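PDB 4PMH: pectinesterase from Sitophilus oryzae, which hydrolyses the methyl esters of pectin to give demethylated galacturonan and methanol, and probably helps the rice weevil digest plant cell walls. Local coordinates for residues 224-229 with 251-256; 288-293 with 328-333; 196-201 with 244-249; 218-223 with 238-243; 273-278 with 318-323. All coordinates share one frame; numbering follows the deposited sequence.

Contact 1. Residues 224-229 with 251-256; sequences DIDFVF and TAVVFA
The ring of Phe-227 takes Val-254 over one face: CG1 of Val-254 sits 4.2 Å from the ring centroid, 28° off the ring normal, a CH-pi contact. The same methyl also lies over one face of the Phe-255 ring, offset toward the rim, so Val-254 is shared by two aromatics. Phe-255 in turn packs alongside Val-228, with its CD1 3.7 Å from Val-228 CB; beyond the two segments, it meets Phe-241 edge-to-face. Branched valines suit these places because each can present a methyl to a ring while its backbone stays in the sheet. Parallel pairing runs from Ile-225/Val-253 to Phe-229/Ala-256, but a beta bulge shifts the register by one residue between Ile-225 and Val-228. Val-253 N donates to Asp-224 O (3.0 Å), whereas the bond from Asp-226 N to Val-253 O is weak. After the bulge, Ala-256 N reaches Val-228 O at 2.8 Å. At the corner stands Asp-226, the probable nucleophile by similarity to related pectinesterases. Its CG, anti to the carbonyl carbon (chi1 -55°), rests 3.6 Å from the methyl CB of Ala-256, where a small residue leaves room for the carboxylate. Asp-226 OD2 forms a salt bridge with Arg-290. Apolar on one flank and ion-paired on the other, the carboxylate is thus held in place by both the sheet and a charged neighbour, consistent with a nucleophile that must be precisely oriented.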
# COMPACT_ATOMS: atom_id res chain seq x y z
N ASP A 224 9.35 -2.00 -7.23
CA ASP A 224 10.38 -3.01 -7.25
C ASP A 224 10.78 -3.50 -5.87
O ASP A 224 11.04 -4.67 -5.74
CB ASP A 224 11.60 -2.56 -8.06
CG ASP A 224 12.14 -1.19 -7.66
OD1 ASP A 224 11.95 -0.72 -6.51
OD2 ASP A 224 12.78 -0.57 -8.55
N ILE A 225 10.80 -2.63 -4.86
CA ILE A 225 11.22 -3.00 -3.51
C ILE A 225 10.24 -2.52 -2.43
O ILE A 225 9.96 -1.30 -2.30
CB ILE A 225 12.63 -2.43 -3.19
CG1 ILE A 225 13.69 -3.11 -4.07
CG2 ILE A 225 12.98 -2.57 -1.70
CD1 ILE A 225 14.28 -4.37 -3.48
N ASP A 226 9.74 -3.47 -1.64
CA ASP A 226 8.79 -3.17 -0.55
C ASP A 226 7.68 -2.26 -1.05
O ASP A 226 7.30 -1.31 -0.37
CB ASP A 226 9.49 -2.52 0.67
CG ASP A 226 10.65 -3.34 1.21
OD1 ASP A 226 10.79 -4.56 0.90
OD2 ASP A 226 11.45 -2.76 1.98
N PHE A 227 7.17 -2.50 -2.26
CA PHE A 227 6.23 -1.54 -2.85
C PHE A 227 4.79 -1.65 -2.36
O PHE A 227 3.92 -0.83 -2.73
CB PHE A 227 6.37 -1.43 -4.38
CG PHE A 227 5.92 -2.63 -5.18
CD1 PHE A 227 6.84 -3.61 -5.58
CD2 PHE A 227 4.61 -2.72 -5.64
CE1 PHE A 227 6.43 -4.67 -6.39
CE2 PHE A 227 4.21 -3.77 -6.43
CZ PHE A 227 5.13 -4.73 -6.83
N VAL A 228 4.54 -2.62 -1.49
CA VAL A 228 3.32 -2.64 -0.68
C VAL A 228 3.78 -2.98 0.72
O VAL A 228 4.17 -4.13 0.99
CB VAL A 228 2.27 -3.67 -1.17
CG1 VAL A 228 1.03 -3.65 -0.27
CG2 VAL A 228 1.89 -3.41 -2.61
N PHE A 229 3.75 -1.99 1.61
CA PHE A 229 4.37 -2.11 2.91
C PHE A 229 3.57 -1.40 3.99
O PHE A 229 2.80 -0.47 3.71
CB PHE A 229 5.82 -1.57 2.84
CG PHE A 229 5.92 -0.06 2.91
CD1 PHE A 229 5.64 0.73 1.80
CD2 PHE A 229 6.31 0.58 4.09
CE1 PHE A 229 5.72 2.11 1.86
CE2 PHE A 229 6.42 1.97 4.15
CZ PHE A 229 6.12 2.73 3.03
N THR A 251 17.27 -7.81 -7.71
CA THR A 251 16.63 -8.51 -6.57
C THR A 251 15.39 -7.90 -5.89
O THR A 251 15.47 -7.42 -4.77
CB THR A 251 17.68 -8.74 -5.47
OG1 THR A 251 17.07 -9.46 -4.39
CG2 THR A 251 18.23 -7.40 -4.97
N ALA A 252 14.23 -7.99 -6.53
CA ALA A 252 13.01 -7.29 -6.11
C ALA A 252 12.23 -7.99 -4.98
O ALA A 252 12.42 -9.17 -4.74
CB ALA A 252 12.11 -7.14 -7.32
N VAL A 253 11.36 -7.23 -4.30
CA VAL A 253 10.47 -7.78 -3.26
C VAL A 253 9.14 -7.03 -3.27
O VAL A 253 9.13 -5.81 -3.22
CB VAL A 253 11.05 -7.65 -1.84
CG1 VAL A 253 10.34 -8.62 -0.91
CG2 VAL A 253 12.55 -7.89 -1.81
N VAL A 254 8.02 -7.73 -3.30
CA VAL A 254 6.72 -7.05 -3.43
C VAL A 254 6.23 -6.49 -2.09
O VAL A 254 6.17 -5.25 -1.91
CB VAL A 254 5.68 -7.98 -4.05
CG1 VAL A 254 4.32 -7.29 -4.15
CG2 VAL A 254 6.14 -8.45 -5.42
N PHE A 255 5.87 -7.40 -1.17
CA PHE A 255 5.24 -7.05 0.09
C PHE A 255 6.23 -6.95 1.24
O PHE A 255 7.12 -7.78 1.38
CB PHE A 255 4.17 -8.08 0.45
CG PHE A 255 3.07 -8.19 -0.57
CD1 PHE A 255 2.02 -7.30 -0.58
CD2 PHE A 255 3.11 -9.18 -1.54
CE1 PHE A 255 1.02 -7.39 -1.54
CE2 PHE A 255 2.11 -9.29 -2.50
CZ PHE A 255 1.07 -8.40 -2.50
N ALA A 256 6.06 -5.92 2.08
CA ALA A 256 6.83 -5.75 3.30
C ALA A 256 5.92 -5.33 4.45
O ALA A 256 5.95 -4.20 4.89
CB ALA A 256 7.98 -4.75 3.12

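Contact 2. Residues 288-293 with 328-333; sequences LGRAWD and PWTTAT
Thr-333 OG1 accepts the backbone N-H of Asp-293 at 2.9 Å and bonds a water that donates to Asp-293 O. With OG1 between the backbone N and the carbonyl carbon (chi1 62°), the hydroxyl lies in plane at the edge of the Trp-292 ring. Both backbone polar atoms of Ala-291 are satisfied: O takes a nearly straight bond from Thr-333 N (2.9 Å), and N donates to a second water, which donates to Thr-330 O. Thr-330 N binds Gly-289 O at 2.9 Å, while Pro-328 O receives only weak bonds from Leu-288 N and Gly-289 N. The bonds of Gly-289 and Pro-328 join strand 286-290 to the short, loosely paired strand 329-330, at the margin of a parallel sheet in the right-handed beta-helix of pectinesterases; those of Ala-291 and Asp-293 extend the pairing into the following loops. Glycine suits position 289, where the Trp-329 ring passes, since a CB would come too close to CZ3. Leu-288 CB lies over one face of that indole, 4.0 Å from the centroid of its six-membered ring. Arg-290 and Trp-292 probably bind substrate. The guanidinium of Arg-290 carries Thr-333 CG2 over one face, 3.9 Å above its plane. NH1 donates to a water (3.0 Å) that donates to Thr-331 O, and NH2 pairs with Asp-226. The Asp-293 carboxylate is held by Arg-336 through OD1 and Ser-334 through OD2.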
# COMPACT_ATOMS: atom_id res chain seq x y z
N LEU A 288 8.25 -12.63 -3.33
CA LEU A 288 6.91 -12.22 -2.98
C LEU A 288 6.91 -11.30 -1.75
O LEU A 288 6.07 -10.40 -1.65
CB LEU A 288 6.04 -13.44 -2.71
CG LEU A 288 5.73 -14.32 -3.92
CD1 LEU A 288 4.90 -15.53 -3.49
CD2 LEU A 288 5.01 -13.55 -5.04
N GLY A 289 7.82 -11.52 -0.80
CA GLY A 289 7.78 -10.73 0.41
C GLY A 289 8.95 -10.88 1.36
O GLY A 289 9.77 -11.81 1.25
N ARG A 290 9.02 -9.91 2.27
CA ARG A 290 9.87 -9.98 3.44
C ARG A 290 9.22 -9.19 4.58
O ARG A 290 8.42 -8.29 4.35
CB ARG A 290 11.26 -9.40 3.16
CG ARG A 290 11.31 -7.90 2.93
CD ARG A 290 12.73 -7.49 2.56
NE ARG A 290 12.84 -6.08 2.23
CZ ARG A 290 13.97 -5.37 2.26
NH1 ARG A 290 15.13 -5.94 2.55
NH2 ARG A 290 13.95 -4.08 1.97
N ALA A 291 9.57 -9.54 5.80
CA ALA A 291 9.01 -8.87 6.95
C ALA A 291 9.67 -7.50 7.08
O ALA A 291 10.91 -7.39 6.98
CB ALA A 291 9.25 -9.70 8.20
N TRP A 292 8.83 -6.48 7.24
CA TRP A 292 9.30 -5.16 7.67
C TRP A 292 9.25 -5.20 9.18
O TRP A 292 8.19 -5.12 9.80
CB TRP A 292 8.48 -4.00 7.10
CG TRP A 292 8.95 -2.63 7.62
CD1 TRP A 292 10.20 -2.29 8.08
CD2 TRP A 292 8.15 -1.45 7.70
NE1 TRP A 292 10.23 -0.95 8.45
CE2 TRP A 292 8.98 -0.42 8.22
CE3 TRP A 292 6.82 -1.15 7.38
CZ2 TRP A 292 8.51 0.87 8.44
CZ3 TRP A 292 6.35 0.13 7.60
CH2 TRP A 292 7.19 1.13 8.12
N ASP A 293 10.44 -5.37 9.76
CA ASP A 293 10.61 -5.53 11.19
C ASP A 293 10.84 -4.11 11.75
O ASP A 293 11.94 -3.79 12.24
CB ASP A 293 11.83 -6.45 11.47
CG ASP A 293 11.46 -7.95 11.52
OD1 ASP A 293 10.26 -8.30 11.32
OD2 ASP A 293 12.38 -8.75 11.79
N PRO A 328 10.26 -17.97 -2.18
CA PRO A 328 9.69 -16.67 -2.52
C PRO A 328 9.70 -15.63 -1.38
O PRO A 328 9.32 -14.48 -1.62
CB PRO A 328 8.26 -17.01 -2.94
CG PRO A 328 7.95 -18.30 -2.27
CD PRO A 328 9.22 -18.97 -1.88
N TRP A 329 10.12 -16.03 -0.18
CA TRP A 329 10.11 -15.16 0.98
C TRP A 329 11.54 -14.94 1.46
O TRP A 329 12.24 -15.91 1.75
CB TRP A 329 9.34 -15.82 2.09
CG TRP A 329 7.97 -16.27 1.73
CD1 TRP A 329 7.52 -17.55 1.73
CD2 TRP A 329 6.86 -15.46 1.33
NE1 TRP A 329 6.20 -17.60 1.34
CE2 TRP A 329 5.77 -16.33 1.11
CE3 TRP A 329 6.67 -14.08 1.17
CZ2 TRP A 329 4.51 -15.87 0.72
CZ3 TRP A 329 5.41 -13.61 0.77
CH2 TRP A 329 4.34 -14.51 0.56
N THR A 330 11.98 -13.69 1.57
CA THR A 330 13.38 -13.43 1.90
C THR A 330 13.60 -12.77 3.29
O THR A 330 12.67 -12.59 4.07
CB THR A 330 14.08 -12.63 0.76
OG1 THR A 330 15.49 -12.63 0.99
CG2 THR A 330 13.58 -11.21 0.70
N THR A 331 14.86 -12.43 3.58
CA THR A 331 15.25 -11.96 4.89
C THR A 331 14.51 -10.68 5.28
O THR A 331 14.33 -9.79 4.45
CB THR A 331 16.77 -11.69 4.91
OG1 THR A 331 17.43 -12.89 4.54
CG2 THR A 331 17.23 -11.28 6.28
N ALA A 332 14.08 -10.60 6.54
CA ALA A 332 13.44 -9.38 7.05
C ALA A 332 14.40 -8.18 7.03
O ALA A 332 15.63 -8.35 7.03
CB ALA A 332 12.89 -9.58 8.46
N THR A 333 13.82 -6.98 7.05
CA THR A 333 14.59 -5.72 7.06
C THR A 333 15.60 -5.63 8.22
O THR A 333 16.62 -4.93 8.12
CB THR A 333 13.65 -4.51 7.12
OG1 THR A 333 12.89 -4.56 8.35
CG2 THR A 333 12.73 -4.49 5.92
O HOH W 1 15.98 -8.82 2.41
O HOH W 2 11.09 -12.06 6.27
O HOH W 3 14.10 -3.23 10.39

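Contact 3. Residues 196-201 with 244-249; sequences LGHQDT and KADRRS
His-198 turns CG anti to its carbonyl carbon (chi1 -78°), which sends the imidazole toward Asp-246, whose own CG lies between backbone N and carbonyl carbon and brings the carboxylate back to meet it. The two segments are loops that leave strands 194-196 and 240-243, which flank strand 220-223 in one sheet of the pectinesterase beta-helix, and the histidine-carboxylate bond joins them beside what is probably the catalytic cleft. His-198 NE2 donates to Asp-246 OD1 at 2.6 Å. The bond is fairly straight, the acceptor only 6° out of the ring plane and using its syn lone pair. Because ring and carboxylate are nearly coplanar (22° apart), the bond tends to fix the imidazole's rotation. Asp-246 OD2 is salt-bridged to Lys-171, so both oxygens are gripped, and the lysine probably helps to balance the charge. Arg-247 runs antiparallel to the histidine side chain, its CB 3.4 Å from His-198 CD2 and its NE 3.5 Å from His-198 CB. A long aliphatic chain with a charged end suits this position: the methylenes pack against the imidazole and its CB, and the guanidinium salt-bridges Asp-224. Directly after His-198 come Gln-199, by similarity the transition-state stabiliser, and Asp-200, the probable proton donor. The backbone N of Gln-199 lies over one face of the Arg-247 guanidinium. Lys-244 adds its aliphatic chain, with CD 3.9 Å from His-198 NE2.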
# COMPACT_ATOMS: atom_id res chain seq x y z
N LEU A 196 1.81 3.98 -8.70
CA LEU A 196 3.04 3.82 -9.45
C LEU A 196 4.26 4.35 -8.70
O LEU A 196 4.28 5.46 -8.21
CB LEU A 196 2.96 4.54 -10.80
CG LEU A 196 1.66 4.49 -11.63
CD1 LEU A 196 1.76 5.42 -12.83
CD2 LEU A 196 1.31 3.08 -12.06
N GLY A 197 5.29 3.54 -8.63
CA GLY A 197 6.48 3.95 -7.96
C GLY A 197 7.54 2.91 -8.15
O GLY A 197 7.48 2.12 -9.10
N HIS A 198 8.51 2.92 -7.26
CA HIS A 198 9.56 1.93 -7.29
C HIS A 198 9.72 1.32 -5.92
O HIS A 198 9.16 0.24 -5.67
CB HIS A 198 10.83 2.53 -7.85
CG HIS A 198 10.80 2.66 -9.33
ND1 HIS A 198 10.32 3.78 -9.97
CD2 HIS A 198 11.09 1.77 -10.30
CE1 HIS A 198 10.34 3.59 -11.27
NE2 HIS A 198 10.81 2.37 -11.50
N GLN A 199 10.42 2.00 -5.02
CA GLN A 199 10.56 1.53 -3.64
C GLN A 199 9.52 2.23 -2.77
O GLN A 199 9.45 3.45 -2.77
CB GLN A 199 11.97 1.84 -3.14
CG GLN A 199 12.31 1.24 -1.79
CD GLN A 199 13.81 1.31 -1.47
OE1 GLN A 199 14.64 1.65 -2.32
NE2 GLN A 199 14.15 0.99 -0.24
N ASP A 200 8.73 1.46 -2.00
CA ASP A 200 7.74 2.01 -1.05
C ASP A 200 6.56 2.70 -1.72
O ASP A 200 5.95 3.61 -1.16
CB ASP A 200 8.40 2.95 -0.02
CG ASP A 200 9.41 2.24 0.88
OD1 ASP A 200 9.55 1.01 0.83
OD2 ASP A 200 10.08 2.93 1.64
N THR A 201 6.20 2.23 -2.90
CA THR A 201 5.04 2.78 -3.61
C THR A 201 3.79 2.97 -2.75
O THR A 201 3.24 4.07 -2.69
CB THR A 201 4.70 1.92 -4.84
OG1 THR A 201 5.88 1.78 -5.66
CG2 THR A 201 3.54 2.51 -5.64
N LYS A 244 8.62 -3.92 -11.57
CA LYS A 244 9.29 -3.21 -12.63
C LYS A 244 10.76 -3.57 -12.67
O LYS A 244 11.35 -3.89 -11.65
CB LYS A 244 9.15 -1.70 -12.43
CG LYS A 244 7.79 -1.14 -12.81
CD LYS A 244 7.83 0.37 -13.05
CE LYS A 244 8.54 0.74 -14.35
NZ LYS A 244 7.72 0.60 -15.58
N ALA A 245 11.33 -3.48 -13.86
CA ALA A 245 12.74 -3.79 -14.07
C ALA A 245 13.55 -2.55 -14.51
O ALA A 245 14.78 -2.63 -14.66
CB ALA A 245 12.87 -4.90 -15.10
N ASP A 246 12.87 -1.41 -14.67
CA ASP A 246 13.48 -0.22 -15.28
C ASP A 246 14.38 0.57 -14.35
O ASP A 246 15.19 1.38 -14.80
CB ASP A 246 12.41 0.74 -15.80
CG ASP A 246 11.76 1.54 -14.68
OD1 ASP A 246 11.57 0.95 -13.59
OD2 ASP A 246 11.48 2.74 -14.87
N ARG A 247 14.20 0.41 -13.04
CA ARG A 247 15.13 1.02 -12.11
C ARG A 247 16.18 0.00 -11.76
O ARG A 247 17.33 0.34 -11.54
CB ARG A 247 14.42 1.50 -10.85
CG ARG A 247 15.31 2.32 -9.93
CD ARG A 247 14.53 2.85 -8.74
NE ARG A 247 14.22 1.79 -7.79
CZ ARG A 247 14.55 1.78 -6.50
NH1 ARG A 247 15.22 2.79 -5.93
NH2 ARG A 247 14.20 0.74 -5.77
N ARG A 248 15.80 -1.26 -11.68
CA ARG A 248 16.72 -2.26 -11.18
C ARG A 248 16.27 -3.66 -11.53
O ARG A 248 15.07 -3.92 -11.65
CB ARG A 248 16.86 -2.11 -9.67
CG ARG A 248 15.66 -1.43 -9.02
CD ARG A 248 15.46 -1.89 -7.61
NE ARG A 248 15.30 -3.34 -7.59
CZ ARG A 248 15.73 -4.14 -6.61
NH1 ARG A 248 16.35 -3.66 -5.54
NH2 ARG A 248 15.53 -5.43 -6.73
N SER A 249 17.25 -4.54 -11.67
CA SER A 249 17.03 -5.86 -12.25
C SER A 249 17.92 -6.91 -11.59
O SER A 249 18.38 -7.85 -12.25
CB SER A 249 17.31 -5.79 -13.75
OG SER A 249 18.63 -5.34 -13.96

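Contact 4. Residues 218-223 with 238-243; sequences NTYIEG and SCTFYV
Tyr-220 leans across to Tyr-242, and its side chain can be followed outward from the sheet. CB leaves the strand with CG anti to the backbone N (chi1 175°), which lays the ring over toward the neighbouring strand. CD1 then comes 4.0 Å from Thr-240 CG2, CE1 lies 3.7 Å from Tyr-242 CB, and CZ is equally near that CB. At the tip, OH sits 3.3 Å from Tyr-242 CG and donates a very short hydrogen bond to Glu-222 OE2, 2.5 Å away and in the plane of the Tyr-220 ring. A tyrosine suits the place because its flat ring spans the gap between strands while its hydroxyl reaches the acid two residues on. A leucine at Tyr-220 would probably leave the Glu-222 carboxylate without this donor and uncover Tyr-242 CB. Tyr-242 sends its own hydroxyl to Asp-277. On the opposite face, Ile-221 packs along Phe-241, with Ile-221 CD1 3.6 Å from Phe-241 CE2; these apolar groups fill the interior, where Phe-241 also meets Phe-236 and Phe-255 edge-to-face. Between the two faces the backbones exchange regular parallel bonds, among them Ile-221 N to Thr-240 O and Tyr-242 N to Ile-221 O, each 2.8 Å. In-register pairing of like positions, polar outside and apolar within, marks successive turns of the parallel beta-helix on which pectinesterases are built.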
# COMPACT_ATOMS: atom_id res chain seq x y z
N ASN A 218 -9.77 -3.94 -8.16
CA ASN A 218 -9.49 -3.59 -9.54
C ASN A 218 -8.40 -2.56 -9.69
O ASN A 218 -8.52 -1.65 -10.46
CB ASN A 218 -10.78 -3.15 -10.23
CG ASN A 218 -11.86 -4.20 -10.13
OD1 ASN A 218 -12.46 -4.41 -9.07
ND2 ASN A 218 -12.09 -4.89 -11.22
N THR A 219 -7.32 -2.74 -8.96
CA THR A 219 -6.29 -1.74 -8.85
C THR A 219 -4.92 -2.33 -9.24
O THR A 219 -4.59 -3.50 -8.94
CB THR A 219 -6.33 -1.13 -7.43
OG1 THR A 219 -7.50 -0.31 -7.33
CG2 THR A 219 -5.08 -0.29 -7.11
N TYR A 220 -4.15 -1.49 -9.94
CA TYR A 220 -2.84 -1.79 -10.49
C TYR A 220 -1.77 -1.09 -9.65
O TYR A 220 -1.81 0.13 -9.45
CB TYR A 220 -2.76 -1.27 -11.95
CG TYR A 220 -1.39 -1.43 -12.58
CD1 TYR A 220 -1.01 -2.63 -13.19
CD2 TYR A 220 -0.46 -0.38 -12.56
CE1 TYR A 220 0.24 -2.77 -13.77
CE2 TYR A 220 0.80 -0.52 -13.13
CZ TYR A 220 1.15 -1.71 -13.74
OH TYR A 220 2.40 -1.86 -14.28
N ILE A 221 -0.79 -1.86 -9.19
CA ILE A 221 0.21 -1.37 -8.29
C ILE A 221 1.59 -1.84 -8.78
O ILE A 221 1.79 -3.04 -8.97
CB ILE A 221 -0.02 -1.88 -6.84
CG1 ILE A 221 -1.45 -1.61 -6.39
CG2 ILE A 221 0.98 -1.25 -5.87
CD1 ILE A 221 -1.85 -2.35 -5.14
N GLU A 222 2.52 -0.90 -8.98
CA GLU A 222 3.85 -1.26 -9.44
C GLU A 222 4.96 -0.69 -8.59
O GLU A 222 4.80 0.34 -7.96
CB GLU A 222 4.09 -0.90 -10.93
CG GLU A 222 3.95 0.55 -11.31
CD GLU A 222 4.25 0.84 -12.80
OE1 GLU A 222 4.90 1.88 -13.04
OE2 GLU A 222 3.84 0.08 -13.71
N GLY A 223 6.09 -1.37 -8.63
CA GLY A 223 7.27 -1.00 -7.89
C GLY A 223 8.33 -2.06 -8.06
O GLY A 223 8.22 -2.92 -8.93
N SER A 238 -8.85 -8.75 -6.96
CA SER A 238 -8.79 -8.48 -8.41
C SER A 238 -7.83 -7.35 -8.73
O SER A 238 -8.12 -6.47 -9.51
CB SER A 238 -10.17 -8.21 -9.00
OG SER A 238 -11.04 -9.29 -8.66
N CYS A 239 -6.66 -7.40 -8.12
CA CYS A 239 -5.65 -6.38 -8.30
C CYS A 239 -4.50 -6.96 -9.09
O CYS A 239 -4.43 -8.17 -9.26
CB CYS A 239 -5.15 -5.90 -6.93
SG CYS A 239 -6.29 -4.81 -6.05
N THR A 240 -3.64 -6.09 -9.61
CA THR A 240 -2.44 -6.52 -10.31
C THR A 240 -1.24 -5.86 -9.66
O THR A 240 -1.26 -4.64 -9.46
CB THR A 240 -2.49 -6.17 -11.82
OG1 THR A 240 -3.56 -6.88 -12.44
CG2 THR A 240 -1.20 -6.55 -12.52
N PHE A 241 -0.23 -6.66 -9.34
CA PHE A 241 1.01 -6.17 -8.76
C PHE A 241 2.13 -6.42 -9.77
O PHE A 241 2.36 -7.58 -10.18
CB PHE A 241 1.33 -6.92 -7.45
CG PHE A 241 0.25 -6.82 -6.41
CD1 PHE A 241 -0.81 -7.71 -6.41
CD2 PHE A 241 0.30 -5.84 -5.42
CE1 PHE A 241 -1.82 -7.61 -5.45
CE2 PHE A 241 -0.70 -5.72 -4.48
CZ PHE A 241 -1.77 -6.62 -4.49
N TYR A 242 2.82 -5.35 -10.18
CA TYR A 242 3.75 -5.42 -11.30
C TYR A 242 5.15 -5.02 -10.86
O TYR A 242 5.37 -3.89 -10.44
CB TYR A 242 3.27 -4.50 -12.43
CG TYR A 242 3.97 -4.72 -13.74
CD1 TYR A 242 5.22 -4.16 -13.97
CD2 TYR A 242 3.39 -5.50 -14.75
CE1 TYR A 242 5.88 -4.38 -15.16
CE2 TYR A 242 4.05 -5.72 -15.95
CZ TYR A 242 5.30 -5.16 -16.14
OH TYR A 242 5.98 -5.33 -17.33
N VAL A 243 6.07 -5.96 -10.95
CA VAL A 243 7.45 -5.75 -10.54
C VAL A 243 8.21 -5.16 -11.71
O VAL A 243 8.41 -5.83 -12.71
CB VAL A 243 8.13 -7.04 -10.11
CG1 VAL A 243 9.52 -6.76 -9.57
CG2 VAL A 243 7.29 -7.74 -9.06

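Contact 5. Residues 273-278 with 318-323; sequences TITGDS and TIDGII
Thr-275 OG1 donates to Asp-320 OD2 at 2.7 Å, the shortest polar bond between the segments, and it uses the anti lone pair of that oxygen. The two side chains extend alongside each other: Thr-275 sets OG1 anti to its backbone N (chi1 -169°), while Asp-320 places CG anti to its carbonyl carbon (chi1 -71°). Asp-320 is held from its backbone as well, since its N donates to Ile-274 O at 2.8 Å. Exchanging Asp-320 for an alanine would probably leave the Thr-275 hydroxyl without its acceptor, and the backbone bond to Ile-274 O to tie this position to the neighbouring strand. One step back, Ile-274 N donates to Thr-318 O at 2.8 Å, and this bond, like the previous one, is almost straight. Thr-273 and Thr-318 run alongside each other on one face, where small beta-branched residues fit an extended strand. On the other face Ile-274 and Ile-319 both point inward, in loose apolar contact, and both reach Leu-288. Beyond Asp-320 the chain bends through an inverse gamma turn centred on Gly-321, which brings Ile-322 back over the neighbouring strand's end; its CD1 lies 3.3 Å from Thr-275 O. Val-243 and Trp-280 also touch Ile-322. Away from the annotated sites, these matched threonine and isoleucine pairs are the ladders expected of equivalent strands stacked on consecutive coils of a parallel beta-helix.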
# COMPACT_ATOMS: atom_id res chain seq x y z
N THR A 273 -3.27 -10.83 -9.53
CA THR A 273 -2.19 -11.24 -10.38
C THR A 273 -0.91 -10.61 -9.88
O THR A 273 -0.86 -9.40 -9.58
CB THR A 273 -2.45 -10.78 -11.82
OG1 THR A 273 -3.64 -11.43 -12.31
CG2 THR A 273 -1.28 -11.11 -12.73
N ILE A 274 0.13 -11.42 -9.77
CA ILE A 274 1.45 -10.94 -9.43
C ILE A 274 2.40 -11.21 -10.61
O ILE A 274 2.69 -12.35 -10.97
CB ILE A 274 1.98 -11.63 -8.16
CG1 ILE A 274 1.05 -11.32 -6.98
CG2 ILE A 274 3.40 -11.22 -7.92
CD1 ILE A 274 1.41 -12.02 -5.69
N THR A 275 2.91 -10.14 -11.19
CA THR A 275 3.65 -10.25 -12.43
C THR A 275 4.72 -9.17 -12.49
O THR A 275 5.02 -8.50 -11.49
CB THR A 275 2.66 -10.15 -13.62
OG1 THR A 275 3.32 -10.51 -14.83
CG2 THR A 275 2.07 -8.76 -13.75
N GLY A 276 5.31 -8.99 -13.66
CA GLY A 276 6.33 -7.98 -13.79
C GLY A 276 6.97 -8.02 -15.15
O GLY A 276 6.51 -8.75 -16.03
N ASP A 277 8.04 -7.23 -15.29
CA ASP A 277 8.81 -7.15 -16.52
C ASP A 277 9.47 -8.49 -16.81
O ASP A 277 9.86 -9.21 -15.89
CB ASP A 277 9.89 -6.06 -16.43
CG ASP A 277 9.34 -4.65 -16.61
OD1 ASP A 277 8.33 -4.44 -17.35
OD2 ASP A 277 9.93 -3.72 -16.00
N SER A 278 9.64 -8.75 -18.10
CA SER A 278 10.14 -10.02 -18.64
C SER A 278 11.50 -10.39 -18.09
O SER A 278 11.82 -11.56 -17.94
CB SER A 278 10.25 -9.93 -20.17
OG SER A 278 9.16 -9.20 -20.69
N THR A 318 -3.00 -15.53 -9.36
CA THR A 318 -2.08 -15.90 -10.40
C THR A 318 -0.69 -15.33 -10.08
O THR A 318 -0.54 -14.13 -9.89
CB THR A 318 -2.57 -15.34 -11.75
OG1 THR A 318 -3.83 -15.96 -12.09
CG2 THR A 318 -1.56 -15.60 -12.84
N ILE A 319 0.31 -16.18 -10.00
CA ILE A 319 1.67 -15.73 -9.73
C ILE A 319 2.50 -16.09 -10.95
O ILE A 319 2.63 -17.27 -11.29
CB ILE A 319 2.25 -16.39 -8.48
CG1 ILE A 319 1.31 -16.15 -7.27
CG2 ILE A 319 3.64 -15.87 -8.18
CD1 ILE A 319 1.79 -16.78 -5.97
N ASP A 320 3.06 -15.09 -11.64
CA ASP A 320 3.82 -15.41 -12.85
C ASP A 320 5.22 -15.87 -12.48
O ASP A 320 5.64 -15.78 -11.34
CB ASP A 320 3.82 -14.25 -13.85
CG ASP A 320 2.46 -14.05 -14.52
OD1 ASP A 320 1.65 -14.99 -14.60
OD2 ASP A 320 2.14 -12.94 -14.95
N GLY A 321 5.93 -16.42 -13.46
CA GLY A 321 7.23 -17.02 -13.23
C GLY A 321 8.32 -15.99 -13.10
O GLY A 321 9.34 -16.11 -13.75
N ILE A 322 8.11 -15.00 -12.26
CA ILE A 322 9.08 -13.95 -12.03
C ILE A 322 9.74 -14.13 -10.67
O ILE A 322 10.69 -13.43 -10.34
CB ILE A 322 8.40 -12.57 -12.09
CG1 ILE A 322 7.28 -12.47 -11.04
CG2 ILE A 322 7.82 -12.35 -13.49
CD1 ILE A 322 6.89 -11.05 -10.72
N ILE A 323 9.24 -15.08 -9.88
CA ILE A 323 9.72 -15.26 -8.51
C ILE A 323 10.57 -16.50 -8.36
O ILE A 323 10.55 -17.43 -9.18
CB ILE A 323 8.57 -15.34 -7.48
CG1 ILE A 323 7.66 -16.55 -7.76
CG2 ILE A 323 7.78 -14.04 -7.49
CD1 ILE A 323 7.00 -17.11 -6.52

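Overall arrangement
From the N terminus, the loop 196-201 comes first and is closed by 244-249 in contact 3. Within that span contact 4 is nested, pairing strands of adjacent coils. Contact 1 opens from the end of strand 220-223 and closes at 251-256, so it crosses both contact 3 and contact 4. Contact 5 starts next, at 273-278, and crosses contact 2, whose 288-293 segment precedes 318-323 and whose 328-333 segment follows it. Contacts 4 and 5 share one parallel sheet through strands 240-243 and 273-276; contacts 1 and 2 share another through 252-257 and 286-290. Contacts 1, 2 and 3 gather round the probable active site.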